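Local coordinates for putative hemin ABC transport system, membrane protein (Burkholderia cenocepacia J2315, PDB 5B57) that probably forms the membrane-spanning permease subunit of a bacterial ABC importer that carries heme into the cell, at residues N131-P136 and I311-P316; G122-A127 and I329-A334; V252-V257 and V294-G299; T230-G235 and A305-F310; A57-L62 and A335-L340. All blocks are in the same frame, centred on the assembly; numbering follows the deposited sequence.

Contact 1: N131-P136 and I311-P316; sequences NPLADP and IGLVAP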
# COMPACT_ATOMS: atom_id res chain seq x y z
N ASN A 131 -7.13 7.43 -2.38
CA ASN A 131 -7.34 6.08 -1.94
C ASN A 131 -8.73 5.96 -1.35
O ASN A 131 -9.07 6.67 -0.39
CB ASN A 131 -6.29 5.68 -0.93
CG ASN A 131 -6.48 4.30 -0.41
OD1 ASN A 131 -7.26 3.51 -0.95
ND2 ASN A 131 -5.77 3.97 0.64
N PRO A 132 -9.54 5.05 -1.88
CA PRO A 132 -10.92 4.91 -1.40
C PRO A 132 -11.05 4.40 0.03
O PRO A 132 -12.14 4.44 0.59
CB PRO A 132 -11.51 3.89 -2.38
CG PRO A 132 -10.31 3.09 -2.78
CD PRO A 132 -9.26 4.12 -2.98
N LEU A 133 -9.98 3.91 0.66
CA LEU A 133 -10.03 3.42 2.03
C LEU A 133 -9.67 4.45 3.08
O LEU A 133 -9.61 4.11 4.25
CB LEU A 133 -9.08 2.22 2.21
CG LEU A 133 -9.51 0.86 1.72
CD1 LEU A 133 -8.40 -0.11 2.07
CD2 LEU A 133 -10.82 0.46 2.37
N ALA A 134 -9.38 5.69 2.72
CA ALA A 134 -9.17 6.68 3.77
C ALA A 134 -10.51 6.97 4.45
O ALA A 134 -11.48 7.35 3.79
CB ALA A 134 -8.54 7.95 3.20
N ASP A 135 -10.58 6.74 5.76
CA ASP A 135 -11.73 7.11 6.58
C ASP A 135 -11.50 8.46 7.24
O ASP A 135 -10.35 8.83 7.53
CB ASP A 135 -12.00 6.06 7.67
CG ASP A 135 -13.32 6.29 8.42
OD1 ASP A 135 -13.34 7.10 9.38
OD2 ASP A 135 -14.35 5.66 8.06
N PRO A 136 -12.57 9.23 7.47
CA PRO A 136 -12.41 10.53 8.14
C PRO A 136 -11.78 10.44 9.50
O PRO A 136 -11.30 11.46 10.01
CB PRO A 136 -13.85 11.04 8.24
CG PRO A 136 -14.53 10.46 7.08
CD PRO A 136 -13.91 9.09 6.87
N ILE A 311 -20.04 4.91 7.55
CA ILE A 311 -20.74 5.71 6.53
C ILE A 311 -19.73 6.42 5.63
O ILE A 311 -19.83 6.37 4.41
CB ILE A 311 -21.74 6.71 7.15
CG1 ILE A 311 -23.08 6.05 7.38
CG2 ILE A 311 -22.04 7.89 6.18
CD1 ILE A 311 -23.07 5.15 8.48
N GLY A 312 -18.74 7.10 6.23
CA GLY A 312 -17.77 7.87 5.45
C GLY A 312 -16.92 7.04 4.49
O GLY A 312 -16.22 7.62 3.66
N LEU A 313 -16.95 5.70 4.61
CA LEU A 313 -16.35 4.81 3.62
C LEU A 313 -17.38 4.44 2.56
O LEU A 313 -17.15 4.65 1.36
CB LEU A 313 -15.81 3.56 4.30
CG LEU A 313 -14.30 3.27 4.37
CD1 LEU A 313 -13.53 4.34 5.11
CD2 LEU A 313 -14.07 1.94 5.05
N VAL A 314 -18.54 3.94 2.99
CA VAL A 314 -19.59 3.45 2.08
C VAL A 314 -20.12 4.57 1.18
O VAL A 314 -20.17 4.43 -0.04
CB VAL A 314 -20.74 2.81 2.89
CG1 VAL A 314 -21.93 2.52 1.97
CG2 VAL A 314 -20.27 1.56 3.60
N ALA A 315 -20.60 5.65 1.77
CA ALA A 315 -21.33 6.60 0.94
C ALA A 315 -20.49 7.16 -0.19
O ALA A 315 -20.91 7.01 -1.35
CB ALA A 315 -21.95 7.69 1.82
N PRO A 316 -19.30 7.73 0.01
CA PRO A 316 -18.59 8.29 -1.14
C PRO A 316 -18.15 7.26 -2.14
O PRO A 316 -17.74 7.63 -3.25
CB PRO A 316 -17.38 9.00 -0.51
CG PRO A 316 -17.18 8.34 0.74
CD PRO A 316 -18.49 7.80 1.23
O HOH W 1 -17.47 6.71 8.92

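Contact 2: G122-A127 and I329-A334; sequences GAAMQA and IVLPGA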
# COMPACT_ATOMS: atom_id res chain seq x y z
N GLY A 122 -15.56 12.08 4.14
CA GLY A 122 -14.92 10.89 3.59
C GLY A 122 -14.53 11.08 2.14
O GLY A 122 -13.41 10.74 1.73
N ALA A 123 -15.47 11.60 1.33
CA ALA A 123 -15.17 11.98 -0.04
C ALA A 123 -13.92 12.86 -0.12
O ALA A 123 -13.05 12.63 -0.97
CB ALA A 123 -16.38 12.69 -0.64
N ALA A 124 -13.81 13.84 0.77
CA ALA A 124 -12.63 14.70 0.75
C ALA A 124 -11.37 13.92 1.09
O ALA A 124 -10.38 13.96 0.35
CB ALA A 124 -12.81 15.88 1.71
N MET A 125 -11.41 13.16 2.19
CA MET A 125 -10.21 12.43 2.61
C MET A 125 -9.80 11.38 1.58
O MET A 125 -8.60 11.16 1.36
CB MET A 125 -10.43 11.78 3.96
CG MET A 125 -10.54 12.80 5.06
SD MET A 125 -8.95 13.05 5.84
CE MET A 125 -8.63 11.38 6.41
N GLN A 126 -10.77 10.71 0.94
CA GLN A 126 -10.42 9.70 -0.05
C GLN A 126 -9.80 10.32 -1.29
O GLN A 126 -8.92 9.73 -1.93
CB GLN A 126 -11.64 8.88 -0.41
CG GLN A 126 -11.96 7.91 0.68
CD GLN A 126 -13.43 7.63 0.81
OE1 GLN A 126 -14.10 7.22 -0.15
NE2 GLN A 126 -13.95 7.82 2.02
N ALA A 127 -10.25 11.52 -1.66
CA ALA A 127 -9.53 12.29 -2.67
C ALA A 127 -8.15 12.66 -2.16
O ALA A 127 -7.14 12.30 -2.75
CB ALA A 127 -10.32 13.55 -3.06
N ILE A 329 -19.24 16.46 -8.11
CA ILE A 329 -20.41 15.61 -7.89
C ILE A 329 -20.33 14.86 -6.56
O ILE A 329 -21.31 14.76 -5.82
CB ILE A 329 -20.56 14.60 -9.05
CG1 ILE A 329 -20.79 15.33 -10.35
CG2 ILE A 329 -21.69 13.61 -8.77
CD1 ILE A 329 -20.37 14.52 -11.59
N VAL A 330 -19.16 14.29 -6.25
CA VAL A 330 -19.10 13.26 -5.21
C VAL A 330 -19.33 13.86 -3.83
O VAL A 330 -19.95 13.22 -2.97
CB VAL A 330 -17.77 12.51 -5.28
CG1 VAL A 330 -17.55 11.69 -3.98
CG2 VAL A 330 -17.72 11.64 -6.51
N LEU A 331 -18.84 15.09 -3.59
CA LEU A 331 -18.89 15.62 -2.23
C LEU A 331 -20.31 15.96 -1.80
O LEU A 331 -20.71 15.54 -0.70
CB LEU A 331 -17.94 16.80 -2.08
CG LEU A 331 -17.83 17.25 -0.62
CD1 LEU A 331 -16.38 17.41 -0.23
CD2 LEU A 331 -18.55 18.57 -0.40
N PRO A 332 -21.13 16.67 -2.59
CA PRO A 332 -22.57 16.73 -2.27
C PRO A 332 -23.28 15.40 -2.46
O PRO A 332 -24.24 15.12 -1.73
CB PRO A 332 -23.10 17.79 -3.24
CG PRO A 332 -22.19 17.73 -4.37
CD PRO A 332 -20.83 17.47 -3.79
N GLY A 333 -22.85 14.59 -3.44
CA GLY A 333 -23.46 13.29 -3.64
C GLY A 333 -23.30 12.39 -2.44
O GLY A 333 -24.26 11.77 -1.98
N ALA A 334 -22.08 12.32 -1.91
CA ALA A 334 -21.84 11.42 -0.79
C ALA A 334 -22.56 11.90 0.47
O ALA A 334 -23.09 11.09 1.24
CB ALA A 334 -20.34 11.29 -0.56

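Contact 3: V252-V257 and V294-G299; sequences VALGGV and VALAVG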
# COMPACT_ATOMS: atom_id res chain seq x y z
N VAL A 252 -20.38 21.63 11.39
CA VAL A 252 -20.49 20.73 10.24
C VAL A 252 -20.68 21.52 8.96
O VAL A 252 -20.08 21.21 7.93
CB VAL A 252 -21.63 19.72 10.45
CG1 VAL A 252 -21.75 18.76 9.27
CG2 VAL A 252 -21.45 18.95 11.79
N ALA A 253 -21.50 22.58 9.00
CA ALA A 253 -21.69 23.36 7.78
C ALA A 253 -20.42 24.12 7.42
O ALA A 253 -20.09 24.25 6.23
CB ALA A 253 -22.87 24.31 7.93
N LEU A 254 -19.66 24.60 8.42
CA LEU A 254 -18.45 25.34 8.08
C LEU A 254 -17.35 24.40 7.55
O LEU A 254 -16.71 24.71 6.54
CB LEU A 254 -17.96 26.16 9.28
CG LEU A 254 -16.59 26.78 9.03
CD1 LEU A 254 -16.64 28.03 8.16
CD2 LEU A 254 -15.86 27.06 10.31
N GLY A 255 -17.14 23.25 8.21
CA GLY A 255 -16.39 22.19 7.55
C GLY A 255 -16.90 21.89 6.15
O GLY A 255 -16.13 21.78 5.20
N GLY A 256 -18.22 21.80 6.00
CA GLY A 256 -18.77 21.51 4.70
C GLY A 256 -18.41 22.57 3.68
O GLY A 256 -18.10 22.25 2.53
N VAL A 257 -18.42 23.84 4.09
CA VAL A 257 -18.12 24.93 3.17
C VAL A 257 -16.66 24.86 2.73
O VAL A 257 -16.34 24.95 1.53
CB VAL A 257 -18.47 26.29 3.80
CG1 VAL A 257 -17.64 27.40 3.19
CG2 VAL A 257 -19.95 26.60 3.62
N VAL A 294 -12.00 18.63 7.86
CA VAL A 294 -12.51 17.33 8.33
C VAL A 294 -12.51 17.26 9.85
O VAL A 294 -13.47 16.75 10.45
CB VAL A 294 -11.68 16.18 7.73
CG1 VAL A 294 -11.98 14.88 8.46
CG2 VAL A 294 -11.97 16.07 6.25
N ALA A 295 -11.45 17.76 10.49
CA ALA A 295 -11.35 17.65 11.95
C ALA A 295 -12.47 18.41 12.63
O ALA A 295 -13.04 17.96 13.62
CB ALA A 295 -9.99 18.15 12.41
N LEU A 296 -12.83 19.55 12.05
CA LEU A 296 -13.87 20.42 12.59
C LEU A 296 -15.27 19.80 12.44
O LEU A 296 -16.07 19.88 13.39
CB LEU A 296 -13.78 21.77 11.89
CG LEU A 296 -14.86 22.76 12.24
CD1 LEU A 296 -14.75 23.07 13.72
CD2 LEU A 296 -14.73 24.01 11.40
N ALA A 297 -15.59 19.18 11.28
CA ALA A 297 -16.91 18.55 11.12
C ALA A 297 -17.05 17.22 11.87
O ALA A 297 -18.04 17.01 12.59
CB ALA A 297 -17.22 18.32 9.65
N VAL A 298 -16.10 16.30 11.70
CA VAL A 298 -16.13 15.05 12.45
C VAL A 298 -16.06 15.30 13.95
O VAL A 298 -16.75 14.64 14.74
CB VAL A 298 -15.00 14.12 11.97
CG1 VAL A 298 -14.95 12.85 12.80
CG2 VAL A 298 -15.18 13.80 10.51
N GLY A 299 -15.23 16.26 14.38
CA GLY A 299 -15.11 16.50 15.81
C GLY A 299 -16.42 16.97 16.41
O GLY A 299 -16.80 16.55 17.50

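Contact 4: T230-G235 and A305-F310; sequences TFWSLG and AGIIGF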
# COMPACT_ATOMS: atom_id res chain seq x y z
N THR A 230 -19.53 3.02 27.56
CA THR A 230 -19.90 2.03 26.55
C THR A 230 -21.08 2.52 25.72
O THR A 230 -21.12 2.28 24.51
CB THR A 230 -20.20 0.66 27.16
OG1 THR A 230 -21.54 0.64 27.64
CG2 THR A 230 -19.27 0.35 28.30
N PHE A 231 -22.05 3.21 26.33
CA PHE A 231 -23.16 3.72 25.52
C PHE A 231 -22.67 4.72 24.49
O PHE A 231 -23.00 4.62 23.30
CB PHE A 231 -24.24 4.35 26.42
CG PHE A 231 -25.02 5.42 25.72
CD1 PHE A 231 -26.12 5.08 24.91
CD2 PHE A 231 -24.66 6.78 25.85
CE1 PHE A 231 -26.84 6.06 24.26
CE2 PHE A 231 -25.36 7.76 25.18
CZ PHE A 231 -26.47 7.41 24.38
N TRP A 232 -21.90 5.72 24.94
CA TRP A 232 -21.33 6.71 24.02
C TRP A 232 -20.46 6.03 22.97
O TRP A 232 -20.42 6.47 21.82
CB TRP A 232 -20.53 7.73 24.84
CG TRP A 232 -19.92 8.86 24.07
CD1 TRP A 232 -20.47 10.10 23.86
CD2 TRP A 232 -18.62 8.90 23.45
NE1 TRP A 232 -19.60 10.90 23.13
CE2 TRP A 232 -18.47 10.18 22.87
CE3 TRP A 232 -17.59 7.98 23.33
CZ2 TRP A 232 -17.34 10.54 22.20
CZ3 TRP A 232 -16.48 8.34 22.67
CH2 TRP A 232 -16.37 9.61 22.10
N SER A 233 -19.78 4.95 23.33
CA SER A 233 -18.87 4.25 22.42
C SER A 233 -19.59 3.31 21.46
O SER A 233 -18.97 2.83 20.51
CB SER A 233 -17.82 3.46 23.20
OG SER A 233 -18.28 2.16 23.56
N LEU A 234 -20.86 3.02 21.69
CA LEU A 234 -21.61 2.28 20.69
C LEU A 234 -22.29 3.22 19.69
O LEU A 234 -22.84 2.75 18.68
CB LEU A 234 -22.62 1.36 21.38
CG LEU A 234 -22.07 0.29 22.33
CD1 LEU A 234 -23.17 -0.50 23.05
CD2 LEU A 234 -21.11 -0.67 21.63
N GLY A 235 -22.23 4.54 19.92
CA GLY A 235 -22.91 5.48 19.02
C GLY A 235 -24.42 5.55 19.19
O GLY A 235 -25.13 4.54 19.08
N ALA A 305 -22.73 12.23 18.93
CA ALA A 305 -23.26 10.97 18.44
C ALA A 305 -22.48 9.75 18.91
O ALA A 305 -23.04 8.65 18.90
CB ALA A 305 -23.28 10.95 16.91
N GLY A 306 -21.21 9.90 19.28
CA GLY A 306 -20.41 8.78 19.69
C GLY A 306 -19.68 8.19 18.51
O GLY A 306 -19.40 8.89 17.54
N ILE A 307 -19.37 6.90 18.55
CA ILE A 307 -18.56 6.30 17.49
C ILE A 307 -19.49 5.64 16.47
O ILE A 307 -20.20 4.68 16.78
CB ILE A 307 -17.53 5.30 18.04
CG1 ILE A 307 -16.65 5.93 19.11
CG2 ILE A 307 -16.64 4.88 16.94
CD1 ILE A 307 -15.58 6.88 18.55
N ILE A 308 -19.49 6.17 15.26
CA ILE A 308 -20.19 5.59 14.13
C ILE A 308 -19.23 5.98 13.04
O ILE A 308 -18.88 7.16 13.00
CB ILE A 308 -21.58 6.23 13.91
CG1 ILE A 308 -22.40 6.28 15.21
CG2 ILE A 308 -22.33 5.49 12.85
CD1 ILE A 308 -22.98 7.66 15.52
N GLY A 309 -18.76 5.10 12.16
CA GLY A 309 -19.27 3.77 11.93
C GLY A 309 -19.53 3.56 10.43
O GLY A 309 -20.68 3.56 10.02
N PHE A 310 -18.49 3.45 9.60
CA PHE A 310 -18.61 2.98 8.20
C PHE A 310 -19.27 3.89 7.16
O PHE A 310 -19.11 3.62 5.97
CB PHE A 310 -19.36 1.64 8.11
CG PHE A 310 -18.59 0.50 8.65
CD1 PHE A 310 -17.71 -0.20 7.84
CD2 PHE A 310 -18.69 0.15 10.01
CE1 PHE A 310 -16.95 -1.24 8.35
CE2 PHE A 310 -17.94 -0.90 10.54
CZ PHE A 310 -17.06 -1.60 9.70
O HOH W 2 -19.61 1.97 17.43

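Contact 5: A57-L62 and A335-L340; sequences AALAIL and ALLGAL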
# COMPACT_ATOMS: atom_id res chain seq x y z
N ALA A 57 -30.36 14.75 -7.68
CA ALA A 57 -31.71 15.19 -7.36
C ALA A 57 -32.50 14.09 -6.67
O ALA A 57 -33.19 14.34 -5.68
CB ALA A 57 -32.42 15.66 -8.61
N ALA A 58 -32.37 12.86 -7.16
CA ALA A 58 -33.14 11.76 -6.59
C ALA A 58 -32.85 11.60 -5.11
O ALA A 58 -33.76 11.60 -4.28
CB ALA A 58 -32.84 10.47 -7.35
N LEU A 59 -31.56 11.50 -4.76
CA LEU A 59 -31.16 11.29 -3.37
C LEU A 59 -31.72 12.37 -2.45
O LEU A 59 -32.27 12.06 -1.38
CB LEU A 59 -29.64 11.24 -3.27
CG LEU A 59 -28.90 10.08 -3.94
CD1 LEU A 59 -27.44 10.43 -3.97
CD2 LEU A 59 -29.10 8.76 -3.23
N ALA A 60 -31.59 13.63 -2.85
CA ALA A 60 -32.24 14.74 -2.14
C ALA A 60 -33.74 14.47 -1.91
O ALA A 60 -34.25 14.65 -0.80
CB ALA A 60 -32.03 16.04 -2.92
N ILE A 61 -34.46 14.05 -2.96
CA ILE A 61 -35.87 13.70 -2.79
C ILE A 61 -36.00 12.52 -1.84
O ILE A 61 -36.70 12.60 -0.82
CB ILE A 61 -36.55 13.42 -4.15
CG1 ILE A 61 -36.33 14.57 -5.14
CG2 ILE A 61 -38.03 13.19 -3.99
CD1 ILE A 61 -36.53 15.95 -4.56
N LEU A 62 -35.31 11.41 -2.13
CA LEU A 62 -35.41 10.21 -1.29
C LEU A 62 -35.08 10.53 0.16
O LEU A 62 -35.81 10.13 1.08
CB LEU A 62 -34.50 9.11 -1.82
CG LEU A 62 -35.14 7.84 -2.39
CD1 LEU A 62 -34.11 6.69 -2.40
CD2 LEU A 62 -36.43 7.47 -1.65
N ALA A 335 -22.62 13.22 0.67
CA ALA A 335 -23.30 13.74 1.85
C ALA A 335 -24.81 13.43 1.81
O ALA A 335 -25.37 12.96 2.81
CB ALA A 335 -23.02 15.24 2.00
N LEU A 336 -25.47 13.64 0.66
CA LEU A 336 -26.87 13.22 0.54
C LEU A 336 -27.02 11.73 0.81
O LEU A 336 -27.83 11.32 1.66
CB LEU A 336 -27.43 13.56 -0.83
CG LEU A 336 -27.58 15.00 -1.29
CD1 LEU A 336 -28.19 14.97 -2.67
CD2 LEU A 336 -28.46 15.76 -0.34
N LEU A 337 -26.26 10.89 0.10
CA LEU A 337 -26.37 9.45 0.35
C LEU A 337 -25.98 9.07 1.78
O LEU A 337 -26.55 8.13 2.36
CB LEU A 337 -25.52 8.66 -0.64
CG LEU A 337 -25.68 7.16 -0.39
CD1 LEU A 337 -27.13 6.73 -0.68
CD2 LEU A 337 -24.65 6.31 -1.16
N GLY A 338 -25.03 9.79 2.38
CA GLY A 338 -24.71 9.50 3.77
C GLY A 338 -25.85 9.84 4.71
O GLY A 338 -26.22 9.06 5.59
N ALA A 339 -26.42 11.03 4.53
CA ALA A 339 -27.61 11.38 5.29
C ALA A 339 -28.72 10.37 5.04
O ALA A 339 -29.38 9.92 5.98
CB ALA A 339 -28.06 12.80 4.92
N LEU A 340 -28.89 9.94 3.79
CA LEU A 340 -29.91 8.93 3.51
C LEU A 340 -29.61 7.61 4.22
O LEU A 340 -30.50 7.00 4.82
CB LEU A 340 -30.07 8.73 2.01
CG LEU A 340 -31.20 7.75 1.70
CD1 LEU A 340 -32.54 8.23 2.29
CD2 LEU A 340 -31.32 7.55 0.22

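Contact 1: N131-P136 and I311-P316
Asp135 lays its side chain across that of Leu313 at about a right angle. One methyl of Leu313, CD1, faces CB and the carboxylate of Asp135, with CD1 to OD2 at 3.3 Å. The same CD1 also lies near the backbone carbonyls of Leu133 and Ala134, so one leucine methyl touches three successive residues of the loop. With CG anti to the backbone N (chi1 -171°), Asp135 reaches out to the first turn of helix 311-323. There OD2 takes a weak bond from a water that accepts from Gly312 N at 3.0 Å, while OD1 is held by Gly137 N. At Gly312, which has no side chain, Pro136 comes up against the backbone, with Pro136 CD 4.2 Å from Gly312 O, a carbonyl that also accepts from Gln126 NE2. At the outer end Leu133 CD2 meets Leu313 CD2 more distantly. Pro132 packs on an aromatic side chain of another protein chain, consistent with an interface to the ATPase subunit. Leu133 N donates to Asn131 OD1 from above the carbonyl plane, and Ala134 N bonds to Asn131 O: an Asx turn within a type I beta turn, opening the loop between helices 94-128 and 141-154 that packs on the start of helix 311-323.

Contact 2: G122-A127 and I329-A334
Ala123 points its methyl toward helix 327-352 and meets three of its residues. CB lies 3.7 Å from Val330 CG1 and 4.2 Å from Ala334 CB, with Leu331 CA also close, so one small side chain covers a full turn of the partner. The conformation of Val330 brings its branch there: CG1 is anti to the backbone N (chi1 165°) and lies against the alanine, while CG2 stands beside the N. Leu331 starts off to one side, but with its CG also anti to the N (chi1 -172°) it swings its end back, and CD1 comes to rest 4.3 Å from Ala124 CB. Beyond this interface Leu331 and Ala124 share a further neighbour, Leu259 of helix 242-260. Every touching residue is buried and apolar, and no hydrogen bond crosses between the segments. Gln126, a polar residue of segment 122-127, extends from another side of its helix, where its OE1 accepts from Arg320 NH2. In helix 327-352 the turn is kinked at Pro332, whose N makes no bond to the turn before. The short axes pass 9.2 Å apart at 145°, a roughly antiparallel transmembrane helix pair in which alanines on one helix meet valine, leucine and alanine on the other, as suits the all-helical FecCD permease fold.

Contact 3: V252-V257 and V294-G299
Val252 and Ala297 bring helices 242-260 and 283-305 together with CA atoms 4.3 Å apart, the short axes approaching to 7.7 Å and running nearly antiparallel (signed crossing angle -152°). So close a backbone approach is consistent with the small residues here. Gly255 has no side chain, and Ala297 puts its methyl over that spot, Ala297 CB standing 4.5 Å from Gly255 CA and 4.1 Å from Val252 CA. Val252 closes one flank: its CG2, anti to the carbonyl carbon, rests 4.0 Å from Ala297 O. On the other flank two leucines meet obliquely through their CD2 methyls. Both have CG anti to the backbone N (chi1 172° for Leu254 and 175° for Leu296), which extends both branches to the flank, where they touch. Leu296 reaches further inward, its CD2 lying 4.1 Å from Gly255 N, whereas Leu254 sits on the surface. No polar bond joins the segments, so the joint is held by apolar contact alone. A bound decyl maltopyranoside touches Ala253, on the far side of its helix. Between the two helices the chain makes two short helices, 263-269 and 273-278, probably the coupling helices of this family. On its other sides helix 283-305 is covered by helix 94-128, through Thr121 and Met125, and by helix 168-188, where Phe174 meets Leu296 and Leu178 meets Ala295.

Contact 4: T230-G235 and A305-F310
Trp232 receives the CA of Gly306 over one face of its indole, a CH-pi contact that in this FecCD-family permease joins the C-terminal end of helix 223-234 to the loop following helix 283-305. Gly306 CA lies 4.0 Å from the centre of the five-membered ring and 11° off its normal. CG anti to the backbone N (chi1 -177°) sets the ring there, but this is one of two modelled conformers. Two glycines make the tight side. Gly235 and Gly306 each leave a helix with positive phi, and their bare CA atoms come within 4.2 Å. Gly235 CA also makes a CA-H...O contact with Ala305 O, and Ile308 CG1 lies 3.9 Å from Gly235 CA. The side toward Ile307 is looser. Its N makes only a weak bond to Trp232 O, an oxygen that also accepts from Gly235 N, and its CG1 approaches the ring obliquely. Ser233 OG donates to Thr230 O within its own helix. Around the joint, Trp232 packs on Ala146 and Ala149 of helix 141-154, and Leu234 on Gly215 of the second subunit. On the loose side a water bridges the segments, donating to Ile307 O at 2.8 Å and to Ser233 O at 3.3 Å.

Contact 5: A57-L62 and A335-L340
Leu59 and Leu336 mark the nearest backbone approach, CA atoms 6.1 Å apart, between two transmembrane helices that run in the same direction, with short axes 9.1 Å apart and a signed crossing angle of 28°. It is a parallel helix pair filled by leucines, on the outer side of this all-helical permease. Leu59 and Leu336 both point toward the other helix, and their CB atoms meet at 4.0 Å; a shared first torsion, CG anti to the carbonyl carbon (chi1 -66° and -65°), turns the branched ends past each other to different neighbours. Leu336 places CD1 against Ala60, 3.7 Å from Ala60 N and 4.0 Å from Ala60 CB. Leu59 CD2 instead lies obliquely against Leu337 CD1 at 3.8 Å and more distantly from Leu340 CD2. Leu337 and Leu340, three residues apart on one face of their helix, have CG anti to the backbone N and receive the Leu59 end. No hydrogen bond passes between the segments, and the side of the pair that carries Leu62 is on the surface. Ala335 and Ala339 pack on helix 94-128, Leu337 packs on helix 311-323, and Met66 continues the interface beyond Leu340. At the Leu62 end of the contact Leu340 CD2 meets Leu62 CD1 at 3.9 Å, the two side chains crossing at a slant.

In the fold
Contacts 2 and 3 are buried, roughly antiparallel helix pairs, the first joining alanines to valine, leucine and alanine, the second centred on glycine and alanine; contact 5 is a parallel pair at the surface filled by leucines. Contacts 2 and 5 use successive turns of helix 327-352, and Gly333 O touches Leu59 CD1 between them. Contact 4 is buried and contact 1 partly buried; both involve loops, only these two have a water between the segments, and only contact 4 has a direct hydrogen bond across, a weak one. Gln126 O accepts a probable bond from Asn131 N, linking contacts 2 and 1, and Pro136 packs on Val298 of contact 3. Contacts 2 and 4 lie on opposite sides of the chain's centre.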